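Local coordinates for protein pleckstrin homology domain-containing family A member 8 (PDB 5KDI) that binds simple glycosphingolipids such as glucosylceramide in a GLTP-fold domain and probably transfers them between membranes, at residues Thr2-Met7 with Ile176-Asp181. The protein carries 2 engineered substitutions. Residues are numbered along the deposited sequence; the frame is centred on the assembly and turned at random.
Sequences TFFSTM and IGMQRD. With 6S8 ((~{Z})-~{N}-[(~{E},2~{S},3~{R})-1-[(2~{R},3~{R},4~{S},5~{R},6~{R})-6-(hydroxymethyl)-3,4,5-tris(oxidanyl)oxan-2-yl]oxy-3-oxidanyl-octadec-4-en-2-yl]octadec-9-enamide), chain C.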
# COMPACT_ATOMS: atom_id res chain seq x y z
N THR A 2 0.65 -6.28 -17.18
CA THR A 2 1.62 -5.55 -16.41
C THR A 2 1.67 -6.11 -14.98
O THR A 2 0.83 -6.94 -14.60
CB THR A 2 1.36 -4.04 -16.32
OG1 THR A 2 0.35 -3.85 -15.35
CG2 THR A 2 1.02 -3.33 -17.70
N PHE A 3 2.66 -5.65 -14.20
CA PHE A 3 2.71 -6.00 -12.81
C PHE A 3 1.32 -5.89 -12.14
O PHE A 3 0.94 -6.73 -11.27
CB PHE A 3 3.68 -5.05 -12.08
CG PHE A 3 3.52 -5.01 -10.56
CD1 PHE A 3 4.04 -6.03 -9.78
CD2 PHE A 3 2.76 -4.03 -9.92
CE1 PHE A 3 3.87 -6.07 -8.40
CE2 PHE A 3 2.59 -4.04 -8.53
CZ PHE A 3 3.15 -5.07 -7.77
N PHE A 4 0.58 -4.81 -12.48
CA PHE A 4 -0.66 -4.49 -11.79
C PHE A 4 -1.80 -5.41 -12.06
O PHE A 4 -2.80 -5.36 -11.30
CB PHE A 4 -1.05 -3.05 -12.11
CG PHE A 4 -0.06 -2.04 -11.67
CD1 PHE A 4 0.06 -1.73 -10.34
CD2 PHE A 4 0.79 -1.45 -12.58
CE1 PHE A 4 1.02 -0.82 -9.91
CE2 PHE A 4 1.73 -0.53 -12.17
CZ PHE A 4 1.85 -0.22 -10.83
N SER A 5 -1.61 -6.38 -12.97
CA SER A 5 -2.60 -7.41 -13.21
C SER A 5 -2.10 -8.81 -13.00
O SER A 5 -2.76 -9.78 -13.34
CB SER A 5 -3.25 -7.24 -14.59
OG SER A 5 -2.30 -7.14 -15.64
N THR A 6 -0.94 -8.92 -12.36
CA THR A 6 -0.38 -10.23 -12.05
C THR A 6 -1.17 -10.88 -10.94
O THR A 6 -1.79 -10.20 -10.10
CB THR A 6 1.14 -10.14 -11.76
OG1 THR A 6 1.37 -9.21 -10.65
CG2 THR A 6 1.92 -9.78 -13.06
N MET A 7 -1.14 -12.21 -10.85
CA MET A 7 -1.96 -12.92 -9.84
C MET A 7 -1.64 -12.41 -8.40
O MET A 7 -0.45 -12.20 -8.03
CB MET A 7 -1.59 -14.40 -9.93
CG MET A 7 -2.41 -15.34 -9.05
SD MET A 7 -4.21 -15.12 -9.05
CE MET A 7 -4.72 -16.48 -10.10
N ILE A 176 -0.58 1.25 -22.91
CA ILE A 176 -2.03 1.00 -22.89
C ILE A 176 -2.39 0.06 -21.72
O ILE A 176 -3.38 0.26 -21.01
CB ILE A 176 -2.56 0.41 -24.26
CG1 ILE A 176 -2.18 1.34 -25.43
CG2 ILE A 176 -4.03 0.10 -24.19
CD1 ILE A 176 -2.39 2.79 -25.17
N GLY A 177 -1.59 -1.00 -21.55
CA GLY A 177 -1.82 -1.97 -20.49
C GLY A 177 -1.66 -1.40 -19.09
O GLY A 177 -2.44 -1.72 -18.18
N MET A 178 -0.67 -0.51 -18.94
CA MET A 178 -0.49 0.24 -17.68
C MET A 178 -1.72 1.09 -17.35
O MET A 178 -2.19 1.10 -16.21
CB MET A 178 0.68 1.19 -17.81
CG MET A 178 1.98 0.49 -17.64
SD MET A 178 2.37 0.42 -15.91
CE MET A 178 2.93 2.11 -15.80
N GLN A 179 -2.23 1.82 -18.35
CA GLN A 179 -3.45 2.62 -18.19
C GLN A 179 -4.63 1.73 -17.83
O GLN A 179 -5.37 2.09 -16.90
CB GLN A 179 -3.81 3.45 -19.45
CG GLN A 179 -2.80 4.55 -19.71
CD GLN A 179 -2.90 5.67 -18.70
OE1 GLN A 179 -3.99 6.07 -18.29
NE2 GLN A 179 -1.74 6.14 -18.22
N ARG A 180 -4.82 0.62 -18.55
CA ARG A 180 -5.90 -0.34 -18.28
C ARG A 180 -5.80 -0.83 -16.89
O ARG A 180 -6.79 -0.78 -16.13
CB ARG A 180 -5.82 -1.52 -19.27
CG ARG A 180 -6.74 -2.72 -19.05
CD ARG A 180 -6.33 -4.00 -19.74
NE ARG A 180 -5.05 -4.47 -19.21
CZ ARG A 180 -3.98 -4.84 -19.90
NH1 ARG A 180 -3.98 -4.79 -21.23
NH2 ARG A 180 -2.89 -5.22 -19.22
N ASP A 181 -4.62 -1.29 -16.48
CA ASP A 181 -4.49 -1.94 -15.20
C ASP A 181 -4.58 -0.97 -14.03
O ASP A 181 -5.20 -1.29 -12.99
CB ASP A 181 -3.18 -2.72 -15.15
CG ASP A 181 -3.19 -3.94 -16.05
OD1 ASP A 181 -4.29 -4.32 -16.54
OD2 ASP A 181 -2.08 -4.51 -16.26
C1 6S8 C . 6.26 4.45 11.06
C2 6S8 C . 6.80 4.87 9.71
N2 6S8 C . 6.07 4.15 8.67
C3 6S8 C . 8.31 4.53 9.63
O3 6S8 C . 8.95 5.21 10.73
C4 6S8 C . 8.86 4.98 8.33
C5 6S8 C . 9.41 4.10 7.48
C6 6S8 C . 10.01 4.43 6.14
C7 6S8 C . 9.92 5.85 5.65
C8 6S8 C . 11.02 5.94 4.62
C9 6S8 C . 10.60 6.94 3.62
C10 6S8 C . 9.61 6.31 2.67
C11 6S8 C . 10.18 6.26 1.24
C12 6S8 C . 9.03 6.24 0.26
C13 6S8 C . 9.07 5.14 -0.79
C14 6S8 C . 10.03 5.36 -1.95
C15 6S8 C . 9.48 4.77 -3.26
C16 6S8 C . 10.41 3.90 -4.08
C17 6S8 C . 10.66 4.26 -5.56
C18 6S8 C . 9.47 4.14 -6.50
C1A 6S8 C . 5.38 2.47 12.11
O1A 6S8 C . 6.37 3.04 11.28
C2A 6S8 C . 5.25 1.00 11.81
O2A 6S8 C . 4.83 0.87 10.44
C3A 6S8 C . 4.34 0.29 12.81
O3A 6S8 C . 4.38 -1.10 12.56
C4A 6S8 C . 4.79 0.62 14.22
O4A 6S8 C . 5.98 -0.09 14.56
O5A 6S8 C . 5.72 3.87 15.85
C5M 6S8 C . 4.92 2.12 14.39
C6A 6S8 C . 5.39 2.47 15.78
O6A 6S8 C . 5.85 2.63 13.44
CAA 6S8 C . 5.44 4.76 7.68
OAA 6S8 C . 5.31 5.98 7.57
CAB 6S8 C . 4.81 3.82 6.70
CAC 6S8 C . 6.04 3.66 5.75
CAD 6S8 C . 5.63 3.94 4.37
CAE 6S8 C . 5.85 2.66 3.62
CAF 6S8 C . 5.41 2.96 2.19
CAG 6S8 C . 4.48 1.86 1.66
CAH 6S8 C . 4.77 1.56 0.18
CAI 6S8 C . 4.34 2.77 -0.60
CAJ 6S8 C . 5.00 3.25 -1.66
CAK 6S8 C . 6.24 2.64 -2.24
CAL 6S8 C . 6.17 3.22 -3.66
CAM 6S8 C . 6.96 2.43 -4.69
CAN 6S8 C . 6.47 1.02 -4.76
CAO 6S8 C . 6.70 0.47 -6.15
CAP 6S8 C . 5.50 0.64 -7.05
CAQ 6S8 C . 5.13 -0.65 -7.72
CAR 6S8 C . 3.66 -0.66 -7.84
O HOH W 1 -5.23 -4.14 -12.34
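Hydroxyls of T2 and S5 both donate to one carboxylate oxygen of D181. T2 OG1 lies 2.7 Å from D181 OD2 and uses the anti lone pair of that oxygen. S5 OG also stands 2.7 Å from D181 OD2, but arrives from above the carboxylate plane. Both hydroxyls sit between their own backbone N and carbonyl carbon (chi1 78° and 53°), which brings them round to the same acceptor. T2 OG1 also accepts from F4 N at 3.0 Å, closing an ST turn.

Within helix 172-202, R180 holds D181 side-on in a salt bridge. NE of R180 reaches OD1 of D181 at 2.8 Å, while its NH2 meets OD2. That gives OD2 three donors, besides a weak bond from T2 N. A water bridges the backbones, donating to both F4 O and D181 O.

The apolar part lies alongside. Methyl CG2 of T2 packs on the helix backbone, 3.5 Å from M178 N. The M178 side chain, bent at chi2 and chi3, brings SD to the edge of the F4 ring, 3.9 Å from CE2, a Met-aromatic contact. F4 CB rests on D181 CB, and Y185 meets the F4 ring edge-to-face.

F3 and F4 belong to the glycolipid pocket. The acyl-chain end, CAR of 6S8, comes within 3.4 Å of F4 CE1 and also touches F3. Through T2 and S5, the buried D181 carboxylate ties the N-terminal loop to helix 172-202, and its charge is probably balanced by R180. The D181 bonds grip the residues on either side of F3 and F4, which is consistent with F4 being steadied against the helix where the acyl chain ends.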